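Local coordinates for ABC transporter, substrate binding protein (Mannopine) (Agrobacterium fabrum, PDB 5L9S) that serves as the periplasmic substrate-binding component of an ABC transporter, probably capturing mannopine or a related solute for uptake, at residues A[58-63]-A[242-247]; A[115-120]-A[221-226]; A[165-170]-A[304-309]. All blocks are in the same frame, centred on the assembly; numbering follows the deposited sequence.

Interaction 1 (A[58-63]-A[242-247]); sequences TWDLYL and RGAPNR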
loop_
_atom_site.group_PDB
_atom_site.type_symbol
_atom_site.label_atom_id
_atom_site.label_comp_id
_atom_site.label_asym_id
_atom_site.label_seq_id
_atom_site.Cartn_x
_atom_site.Cartn_y
_atom_site.Cartn_z
ATOM N N THR A 58 15.447 20.468 -7.982
ATOM C CA THR A 58 14.354 21.018 -8.757
ATOM C C THR A 58 13.028 20.734 -8.067
ATOM O O THR A 58 12.182 21.620 -8.006
ATOM C CB THR A 58 14.437 20.558 -10.211
ATOM O OG1 THR A 58 15.658 21.050 -10.770
ATOM C CG2 THR A 58 13.263 21.066 -11.067
ATOM N N TRP A 59 12.888 19.533 -7.488
ATOM C CA TRP A 59 11.688 18.995 -6.851
ATOM C C TRP A 59 11.621 19.275 -5.348
ATOM O O TRP A 59 12.652 19.318 -4.678
ATOM C CB TRP A 59 11.586 17.486 -7.090
ATOM C CG TRP A 59 11.584 17.004 -8.511
ATOM C CD1 TRP A 59 11.557 17.754 -9.650
ATOM C CD2 TRP A 59 11.598 15.634 -8.931
ATOM N NE1 TRP A 59 11.570 16.935 -10.756
ATOM C CE2 TRP A 59 11.581 15.629 -10.345
ATOM C CE3 TRP A 59 11.618 14.398 -8.240
ATOM C CZ2 TRP A 59 11.609 14.443 -11.086
ATOM C CZ3 TRP A 59 11.620 13.219 -8.974
ATOM C CH2 TRP A 59 11.595 13.247 -10.378
ATOM N N ASP A 60 10.398 19.461 -4.827
ATOM C CA ASP A 60 10.118 19.714 -3.419
ATOM C C ASP A 60 9.601 18.442 -2.741
ATOM O O ASP A 60 9.979 18.136 -1.604
ATOM C CB ASP A 60 9.054 20.817 -3.281
ATOM C CG ASP A 60 9.481 22.168 -3.802
ATOM O OD1 ASP A 60 10.348 22.788 -3.178
ATOM O OD2 ASP A 60 8.901 22.630 -4.798
ATOM N N LEU A 61 8.679 17.735 -3.428
ATOM C CA LEU A 61 8.018 16.530 -2.926
ATOM C C LEU A 61 7.967 15.450 -3.976
ATOM O O LEU A 61 7.955 15.749 -5.163
ATOM C CB LEU A 61 6.572 16.847 -2.489
ATOM C CG LEU A 61 6.331 17.854 -1.371
ATOM C CD1 LEU A 61 4.895 18.314 -1.374
ATOM C CD2 LEU A 61 6.701 17.292 -0.017
ATOM N N TYR A 62 7.906 14.198 -3.533
ATOM C CA TYR A 62 7.705 13.022 -4.382
ATOM C C TYR A 62 6.987 11.915 -3.617
ATOM O O TYR A 62 7.061 11.870 -2.383
ATOM C CB TYR A 62 8.991 12.534 -5.082
ATOM C CG TYR A 62 9.978 11.779 -4.219
ATOM C CD1 TYR A 62 10.874 12.453 -3.395
ATOM C CD2 TYR A 62 10.053 10.387 -4.263
ATOM C CE1 TYR A 62 11.810 11.761 -2.616
ATOM C CE2 TYR A 62 10.971 9.685 -3.478
ATOM C CZ TYR A 62 11.860 10.379 -2.669
ATOM O OH TYR A 62 12.770 9.706 -1.888
ATOM N N LEU A 63 6.247 11.065 -4.333
ATOM C CA LEU A 63 5.572 9.936 -3.699
ATOM C C LEU A 63 6.412 8.676 -3.863
ATOM O O LEU A 63 7.041 8.480 -4.899
ATOM C CB LEU A 63 4.163 9.696 -4.290
ATOM C CG LEU A 63 3.166 10.859 -4.262
ATOM C CD1 LEU A 63 1.925 10.509 -5.050
ATOM C CD2 LEU A 63 2.773 11.241 -2.837
ATOM N N ARG A 242 15.462 16.559 0.167
ATOM C CA ARG A 242 16.524 17.191 0.940
ATOM C C ARG A 242 16.857 18.580 0.420
ATOM O O ARG A 242 17.364 18.739 -0.698
ATOM C CB ARG A 242 17.760 16.299 1.024
ATOM C CG ARG A 242 18.411 16.336 2.388
ATOM C CD ARG A 242 19.592 15.398 2.448
ATOM N NE ARG A 242 19.411 14.367 3.466
ATOM C CZ ARG A 242 20.322 14.045 4.379
ATOM N NH1 ARG A 242 21.501 14.659 4.397
ATOM N NH2 ARG A 242 20.069 13.096 5.270
ATOM N N GLY A 243 16.484 19.573 1.227
ATOM C CA GLY A 243 16.675 20.988 0.938
ATOM C C GLY A 243 15.860 21.458 -0.249
ATOM O O GLY A 243 16.398 22.075 -1.162
ATOM N N ALA A 244 14.558 21.139 -0.256
ATOM C CA ALA A 244 13.640 21.507 -1.326
ATOM C C ALA A 244 13.645 23.043 -1.551
ATOM O O ALA A 244 13.781 23.784 -0.566
ATOM C CB ALA A 244 12.247 21.035 -0.966
ATOM N N PRO A 245 13.535 23.549 -2.810
ATOM C CA PRO A 245 13.535 25.017 -3.003
ATOM C C PRO A 245 12.407 25.763 -2.276
ATOM O O PRO A 245 12.649 26.796 -1.650
ATOM C CB PRO A 245 13.461 25.188 -4.526
ATOM C CG PRO A 245 12.975 23.906 -5.051
ATOM C CD PRO A 245 13.405 22.832 -4.098
ATOM N N ASN A 246 11.180 25.209 -2.338
ATOM C CA ASN A 246 9.950 25.734 -1.739
ATOM C C ASN A 246 9.506 24.855 -0.552
ATOM O O ASN A 246 8.348 24.436 -0.491
ATOM C CB ASN A 246 8.840 25.827 -2.808
ATOM C CG ASN A 246 9.298 26.292 -4.175
ATOM O OD1 ASN A 246 9.782 25.503 -4.993
ATOM N ND2 ASN A 246 9.118 27.566 -4.471
ATOM N N ARG A 247 10.435 24.606 0.394
ATOM C CA ARG A 247 10.273 23.780 1.602
ATOM C C ARG A 247 8.975 24.073 2.392
ATOM O O ARG A 247 8.203 23.152 2.681
ATOM C CB ARG A 247 11.512 23.921 2.521
ATOM C CG ARG A 247 11.766 22.710 3.431
ATOM C CD ARG A 247 12.526 23.059 4.705
ATOM N NE ARG A 247 11.660 23.681 5.711
ATOM C CZ ARG A 247 11.363 23.152 6.896
ATOM N NH1 ARG A 247 11.884 21.988 7.262
ATOM N NH2 ARG A 247 10.547 23.788 7.728
#
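Asp60 OD1 accepts the backbone N-H of Asn246, with Asp60 OD1 and Asn246 N 2.7 Å apart. The contact belongs to one lobe of a type II periplasmic binding protein fold. In this lobe strand 61-65 runs parallel to strand 4-9 and antiparallel to strand 224-240. Asp60 stands just before strand 61-65. Asn246 is the N-cap residue of helix 247-258, which follows strand 224-240. The bond is fairly straight, at 153° about the hydrogen. The donor arrives on the syn side of OD1, 19° out of the carboxylate plane. The other oxygen, Asp60 OD2, is held by the backbone N of Val6 on strand 4-9. Both oxygens are therefore gripped by backbone N-H groups, which fixes the rotation of the carboxylate and satisfies it in a buried position. Asp60 turns its CG beside its own backbone N (chi1 -64°), and this swings the carboxylate across to the loop. The carboxylate thus ties the sheet to the start of the helix.

Ala244 and Pro245 pack against the same carboxylate oxygen. The methyl of Ala244 points at the strand segment, and Ala244 CB lies 3.5 Å from Asp60 CA. It also touches the carboxylate, with Ala244 CB 3.4 Å from Asp60 OD1. Pro245 crosses the Asp60 side chain at a slant. Its nitrogen has no hydrogen to offer, and its ring packs against the carboxylate, with Pro245 CD 3.2 Å from Asp60 OD1. Arg247, the residue after Asn246, points away and forms a salt bridge with Glu79. On the strand side, Trp59 turns its side chain away and touches helix 41-53, while Trp59 backbone O lies 3.6 Å from Pro245 CD. Pro245 CG approaches Thr58 O at 3.8 Å.

Interaction 2 (A[115-120]-A[221-226]); sequences YKLNEN and GYKIGW. With ACT (acetate ion), chain C.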
loop_
_atom_site.group_PDB
_atom_site.type_symbol
_atom_site.label_atom_id
_atom_site.label_comp_id
_atom_site.label_asym_id
_atom_site.label_seq_id
_atom_site.Cartn_x
_atom_site.Cartn_y
_atom_site.Cartn_z
ATOM N N TYR A 115 -11.392 -15.079 -2.925
ATOM C CA TYR A 115 -11.862 -16.408 -3.294
ATOM C C TYR A 115 -13.034 -16.379 -4.285
ATOM O O TYR A 115 -13.783 -15.394 -4.334
ATOM C CB TYR A 115 -12.271 -17.171 -2.008
ATOM C CG TYR A 115 -13.192 -16.371 -1.114
ATOM C CD1 TYR A 115 -14.550 -16.269 -1.394
ATOM C CD2 TYR A 115 -12.698 -15.671 -0.019
ATOM C CE1 TYR A 115 -15.386 -15.462 -0.632
ATOM C CE2 TYR A 115 -13.531 -14.863 0.761
ATOM C CZ TYR A 115 -14.882 -14.782 0.464
ATOM O OH TYR A 115 -15.727 -13.992 1.213
ATOM N N LYS A 116 -13.221 -17.486 -5.043
ATOM C CA LYS A 116 -14.409 -17.644 -5.902
ATOM C C LYS A 116 -15.521 -18.140 -4.989
ATOM O O LYS A 116 -15.284 -19.049 -4.194
ATOM C CB LYS A 116 -14.190 -18.669 -7.036
ATOM C CG LYS A 116 -15.332 -18.691 -8.052
ATOM C CD LYS A 116 -15.058 -19.585 -9.197
ATOM C CE LYS A 116 -16.282 -19.802 -10.060
ATOM N NZ LYS A 116 -15.997 -20.711 -11.206
ATOM N N LEU A 117 -16.713 -17.543 -5.078
ATOM C CA LEU A 117 -17.845 -17.955 -4.247
ATOM C C LEU A 117 -18.301 -19.361 -4.619
ATOM O O LEU A 117 -18.528 -19.652 -5.798
ATOM C CB LEU A 117 -19.020 -16.962 -4.318
ATOM C CG LEU A 117 -18.726 -15.466 -4.125
ATOM C CD1 LEU A 117 -19.971 -14.647 -4.376
ATOM C CD2 LEU A 117 -18.217 -15.171 -2.742
ATOM N N ASN A 118 -18.340 -20.262 -3.640
ATOM C CA ASN A 118 -18.799 -21.613 -3.919
ATOM C C ASN A 118 -20.263 -21.731 -3.572
ATOM O O ASN A 118 -20.760 -20.957 -2.747
ATOM C CB ASN A 118 -17.922 -22.696 -3.289
ATOM C CG ASN A 118 -17.414 -22.370 -1.926
ATOM O OD1 ASN A 118 -16.199 -22.311 -1.689
ATOM N ND2 ASN A 118 -18.332 -22.090 -1.020
ATOM N N GLU A 119 -20.956 -22.672 -4.253
ATOM C CA GLU A 119 -22.398 -22.908 -4.198
ATOM C C GLU A 119 -22.966 -23.120 -2.782
ATOM O O GLU A 119 -24.037 -22.577 -2.490
ATOM C CB GLU A 119 -22.817 -24.048 -5.150
ATOM C CG GLU A 119 -22.310 -25.452 -4.828
ATOM C CD GLU A 119 -23.106 -26.578 -5.474
ATOM O OE1 GLU A 119 -22.494 -27.408 -6.187
ATOM O OE2 GLU A 119 -24.341 -26.629 -5.269
ATOM N N ASN A 120 -22.257 -23.871 -1.906
ATOM C CA ASN A 120 -22.735 -24.148 -0.544
ATOM C C ASN A 120 -22.649 -22.920 0.390
ATOM O O ASN A 120 -23.348 -22.889 1.409
ATOM C CB ASN A 120 -22.079 -25.401 0.088
ATOM C CG ASN A 120 -20.563 -25.505 0.093
ATOM O OD1 ASN A 120 -20.011 -26.587 0.345
ATOM N ND2 ASN A 120 -19.844 -24.404 -0.126
ATOM N N GLY A 221 -18.673 -8.604 -12.916
ATOM C CA GLY A 221 -19.761 -9.555 -12.673
ATOM C C GLY A 221 -19.324 -10.903 -12.146
ATOM O O GLY A 221 -20.151 -11.796 -11.990
ATOM N N TYR A 222 -18.013 -11.059 -11.853
ATOM C CA TYR A 222 -17.501 -12.313 -11.320
ATOM C C TYR A 222 -17.898 -12.556 -9.863
ATOM O O TYR A 222 -18.018 -11.635 -9.058
ATOM C CB TYR A 222 -15.993 -12.452 -11.526
ATOM C CG TYR A 222 -15.621 -12.620 -12.981
ATOM C CD1 TYR A 222 -15.706 -13.864 -13.603
ATOM C CD2 TYR A 222 -15.194 -11.533 -13.742
ATOM C CE1 TYR A 222 -15.358 -14.025 -14.944
ATOM C CE2 TYR A 222 -14.826 -11.684 -15.077
ATOM C CZ TYR A 222 -14.914 -12.931 -15.677
ATOM O OH TYR A 222 -14.552 -13.099 -16.996
ATOM N N LYS A 223 -18.143 -13.835 -9.573
ATOM C CA LYS A 223 -18.528 -14.405 -8.296
ATOM C C LYS A 223 -17.278 -14.492 -7.385
ATOM O O LYS A 223 -16.790 -15.574 -7.080
ATOM C CB LYS A 223 -19.192 -15.778 -8.545
ATOM C CG LYS A 223 -20.726 -15.763 -8.575
ATOM C CD LYS A 223 -21.327 -14.906 -9.687
ATOM C CE LYS A 223 -22.694 -14.385 -9.317
ATOM N NZ LYS A 223 -23.132 -13.330 -10.263
ATOM N N ILE A 224 -16.768 -13.325 -6.974
ATOM C CA ILE A 224 -15.603 -13.168 -6.127
ATOM C C ILE A 224 -15.970 -12.492 -4.813
ATOM O O ILE A 224 -16.801 -11.582 -4.773
ATOM C CB ILE A 224 -14.448 -12.398 -6.877
ATOM C CG1 ILE A 224 -13.097 -12.469 -6.092
ATOM C CG2 ILE A 224 -14.827 -10.957 -7.254
ATOM C CD1 ILE A 224 -11.888 -11.996 -6.790
ATOM N N GLY A 225 -15.305 -12.942 -3.764
ATOM C CA GLY A 225 -15.394 -12.376 -2.436
ATOM C C GLY A 225 -14.001 -12.156 -1.881
ATOM O O GLY A 225 -13.015 -12.596 -2.467
ATOM N N TRP A 226 -13.906 -11.485 -0.749
ATOM C CA TRP A 226 -12.624 -11.286 -0.097
ATOM C C TRP A 226 -12.809 -11.123 1.381
ATOM O O TRP A 226 -13.934 -10.882 1.843
ATOM C CB TRP A 226 -11.808 -10.125 -0.707
ATOM C CG TRP A 226 -12.551 -8.828 -0.801
ATOM C CD1 TRP A 226 -12.694 -7.885 0.170
ATOM C CD2 TRP A 226 -13.245 -8.331 -1.950
ATOM N NE1 TRP A 226 -13.449 -6.831 -0.300
ATOM C CE2 TRP A 226 -13.794 -7.078 -1.599
ATOM C CE3 TRP A 226 -13.475 -8.833 -3.240
ATOM C CZ2 TRP A 226 -14.523 -6.308 -2.500
ATOM C CZ3 TRP A 226 -14.228 -8.080 -4.121
ATOM C CH2 TRP A 226 -14.740 -6.836 -3.750
HETATM C C ACT C . -19.107 -13.787 0.619
HETATM O O ACT C . -18.505 -12.890 -0.061
HETATM O OXT ACT C . -18.552 -14.768 1.204
HETATM C CH3 ACT C . -20.655 -13.679 0.754
#
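The ring of Tyr115 lies over the backbone of Gly225, with Tyr115 CE1 3.6 Å from Gly225 CA. Its CG sits between the backbone N and the carbonyl carbon (chi1 50°), folding the ring back over the partner strand. Gly225 has no side chain, so the ring can come this close. Tyr115 OH donates to acetate OXT at 2.9 Å, near the plane of the ring. Gln125 adds a weak bond to this hydroxyl. The acetate probably comes from the crystallisation liquor. Leu117 sets its CG beside its backbone N (chi1 -49°), which carries Leu117 CD2 to 3.5 Å from acetate O and Leu117 CG to 3.5 Å from Lys223 O.

Tyr115 and Gly225 are an antiparallel hydrogen-bonded pair, with Tyr115 N to Gly225 O at 3.0 Å and Gly225 N to Tyr115 O at 2.9 Å. Leu117 N donates a hydrogen bond to Lys223 O at 2.8 Å; Lys223 centres an inverse gamma turn. Lys116, its chain extended, and Ile224 point to the other side of the sheet. Both touch Phe199 of helix 192-200, and Ile224 meets Lys218 of helix 211-219. The contact joins the end of strand 103-116 to the start of strand 224-240.

Interaction 3 (A[165-170]-A[304-309]); sequences KLFPLD and VPDAQW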
loop_
_atom_site.group_PDB
_atom_site.type_symbol
_atom_site.label_atom_id
_atom_site.label_comp_id
_atom_site.label_asym_id
_atom_site.label_seq_id
_atom_site.Cartn_x
_atom_site.Cartn_y
_atom_site.Cartn_z
ATOM N N LYS A 165 2.484 -10.404 17.381
ATOM C CA LYS A 165 3.736 -11.139 17.510
ATOM C C LYS A 165 4.340 -11.531 16.131
ATOM O O LYS A 165 5.309 -12.303 16.086
ATOM C CB LYS A 165 3.513 -12.401 18.367
ATOM C CG LYS A 165 3.191 -12.147 19.845
ATOM C CD LYS A 165 3.152 -13.452 20.644
ATOM C CE LYS A 165 3.078 -13.219 22.140
ATOM N NZ LYS A 165 3.299 -14.471 22.918
ATOM N N LEU A 166 3.785 -10.986 15.022
ATOM C CA LEU A 166 4.194 -11.298 13.651
ATOM C C LEU A 166 5.620 -10.880 13.331
ATOM O O LEU A 166 6.371 -11.705 12.814
ATOM C CB LEU A 166 3.196 -10.740 12.614
ATOM C CG LEU A 166 3.411 -11.149 11.137
ATOM C CD1 LEU A 166 3.328 -12.661 10.928
ATOM C CD2 LEU A 166 2.462 -10.419 10.214
ATOM N N PHE A 167 5.989 -9.610 13.607
ATOM C CA PHE A 167 7.339 -9.082 13.347
ATOM C C PHE A 167 8.210 -9.127 14.618
ATOM O O PHE A 167 7.717 -8.719 15.672
ATOM C CB PHE A 167 7.286 -7.665 12.765
ATOM C CG PHE A 167 6.809 -7.592 11.339
ATOM C CD1 PHE A 167 7.694 -7.770 10.284
ATOM C CD2 PHE A 167 5.483 -7.288 11.047
ATOM C CE1 PHE A 167 7.254 -7.684 8.962
ATOM C CE2 PHE A 167 5.047 -7.174 9.725
ATOM C CZ PHE A 167 5.935 -7.377 8.690
ATOM N N PRO A 168 9.478 -9.626 14.579
ATOM C CA PRO A 168 10.259 -10.134 13.422
ATOM C C PRO A 168 9.768 -11.470 12.838
ATOM O O PRO A 168 9.444 -12.389 13.603
ATOM C CB PRO A 168 11.692 -10.231 13.985
ATOM C CG PRO A 168 11.502 -10.470 15.435
ATOM C CD PRO A 168 10.290 -9.656 15.813
ATOM N N LEU A 169 9.714 -11.573 11.485
ATOM C CA LEU A 169 9.244 -12.775 10.794
ATOM C C LEU A 169 10.167 -13.969 10.977
ATOM O O LEU A 169 11.369 -13.874 10.704
ATOM C CB LEU A 169 9.004 -12.546 9.283
ATOM C CG LEU A 169 8.068 -11.428 8.794
ATOM C CD1 LEU A 169 7.934 -11.488 7.280
ATOM C CD2 LEU A 169 6.692 -11.544 9.393
ATOM N N ASP A 170 9.585 -15.107 11.404
ATOM C CA ASP A 170 10.276 -16.392 11.562
ATOM C C ASP A 170 10.310 -17.015 10.144
ATOM O O ASP A 170 9.404 -17.762 9.764
ATOM C CB ASP A 170 9.488 -17.259 12.567
ATOM C CG ASP A 170 10.097 -18.592 12.978
ATOM O OD1 ASP A 170 11.042 -19.055 12.303
ATOM O OD2 ASP A 170 9.559 -19.222 13.908
ATOM N N VAL A 304 -0.136 -4.209 9.321
ATOM C CA VAL A 304 0.587 -3.022 8.878
ATOM C C VAL A 304 2.082 -3.363 8.814
ATOM O O VAL A 304 2.562 -4.061 9.709
ATOM C CB VAL A 304 0.197 -1.779 9.722
ATOM C CG1 VAL A 304 1.390 -0.890 10.053
ATOM C CG2 VAL A 304 -0.922 -0.990 9.040
ATOM N N PRO A 305 2.815 -2.996 7.730
ATOM C CA PRO A 305 4.230 -3.408 7.639
ATOM C C PRO A 305 5.166 -2.803 8.688
ATOM O O PRO A 305 4.951 -1.670 9.136
ATOM C CB PRO A 305 4.632 -2.930 6.227
ATOM C CG PRO A 305 3.731 -1.771 5.948
ATOM C CD PRO A 305 2.418 -2.191 6.550
ATOM N N ASP A 306 6.200 -3.556 9.065
ATOM C CA ASP A 306 7.298 -3.063 9.895
ATOM C C ASP A 306 8.372 -2.753 8.834
ATOM O O ASP A 306 9.078 -3.661 8.387
ATOM C CB ASP A 306 7.793 -4.114 10.909
ATOM C CG ASP A 306 9.028 -3.731 11.734
ATOM O OD1 ASP A 306 9.636 -2.659 11.457
ATOM O OD2 ASP A 306 9.378 -4.497 12.669
ATOM N N ALA A 307 8.422 -1.492 8.373
ATOM C CA ALA A 307 9.360 -1.042 7.349
ATOM C C ALA A 307 10.813 -1.236 7.775
ATOM O O ALA A 307 11.636 -1.592 6.935
ATOM C CB ALA A 307 9.098 0.415 6.995
ATOM N N GLN A 308 11.125 -1.045 9.075
ATOM C CA GLN A 308 12.497 -1.206 9.568
ATOM C C GLN A 308 13.013 -2.624 9.344
ATOM O O GLN A 308 14.134 -2.779 8.850
ATOM C CB GLN A 308 12.626 -0.830 11.052
ATOM C CG GLN A 308 12.827 0.656 11.319
ATOM C CD GLN A 308 12.910 0.971 12.795
ATOM O OE1 GLN A 308 12.772 0.098 13.664
ATOM N NE2 GLN A 308 13.105 2.241 13.107
ATOM N N TRP A 309 12.197 -3.654 9.693
ATOM C CA TRP A 309 12.548 -5.064 9.551
ATOM C C TRP A 309 12.645 -5.505 8.086
ATOM O O TRP A 309 13.635 -6.143 7.709
ATOM C CB TRP A 309 11.592 -5.960 10.358
ATOM C CG TRP A 309 11.986 -7.413 10.379
ATOM C CD1 TRP A 309 12.722 -8.047 11.334
ATOM C CD2 TRP A 309 11.712 -8.397 9.363
ATOM N NE1 TRP A 309 12.905 -9.370 10.992
ATOM C CE2 TRP A 309 12.297 -9.612 9.788
ATOM C CE3 TRP A 309 11.010 -8.373 8.143
ATOM C CZ2 TRP A 309 12.207 -10.790 9.037
ATOM C CZ3 TRP A 309 10.952 -9.530 7.384
ATOM C CH2 TRP A 309 11.548 -10.721 7.829
#
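Phe167 carries its CG beside its backbone N (chi1 -72°), while Trp309 extends its CG opposite its own N (chi1 -174°). These two turns bring the rings together between the 165-170 loop and the start of helix 307-325. They form an offset edge-to-face pair, with the edge of Phe167 toward the face of Trp309. The planes are 65° apart, and the centroid of the Phe167 ring is 5.8 Å from that of the six-membered ring of Trp309. Phe167 CE1 comes within 3.9 Å of Trp309 CE3.

Asp306 lies over one face of the phenyl ring through a CH-pi contact, with Asp306 CB 3.8 Å from the Phe167 centroid. Leu169 CD2 lies over the opposite face, so the ring is sandwiched. Leu169 also packs on the indole, with Leu169 CG 4.0 Å from the centroid of the Trp309 six-membered ring. Pro168, which follows a cis peptide bond, meets the pyrrole part, where Pro168 CB is 3.3 Å from Trp309 NE1.

Leu169 also touches Leu156 of helix 149-158. No hydrogen bond joins the two segments. Within 304-309, Asp306 OD1 accepts a weak bond from Trp309 N at 3.3 Å. The contact is a mostly apolar cluster of aromatic, proline and leucine groups, completed by Asp306 CB, that packs the loop before helix 171-181 against the N-capped start of helix 307-325.

How the interactions relate
Interactions 1 and 2 sit on opposite sides of the centre of the chain, with their centres about 46 Å apart. Strand 224-240 connects them. Interaction 2 uses its beginning, and interaction 1 uses the loop that follows its end. This strand pairs with 61-65 toward one end and with 103-116 toward the other, as expected of a strand that crosses between the two lobes of this fold. Interaction 3 lies off that line, with its centre about 30 Å from that of interaction 1 and about 31 Å from that of interaction 2. None of the three touches another. The structure is open and without its substrate; the acetate belongs to interaction 2.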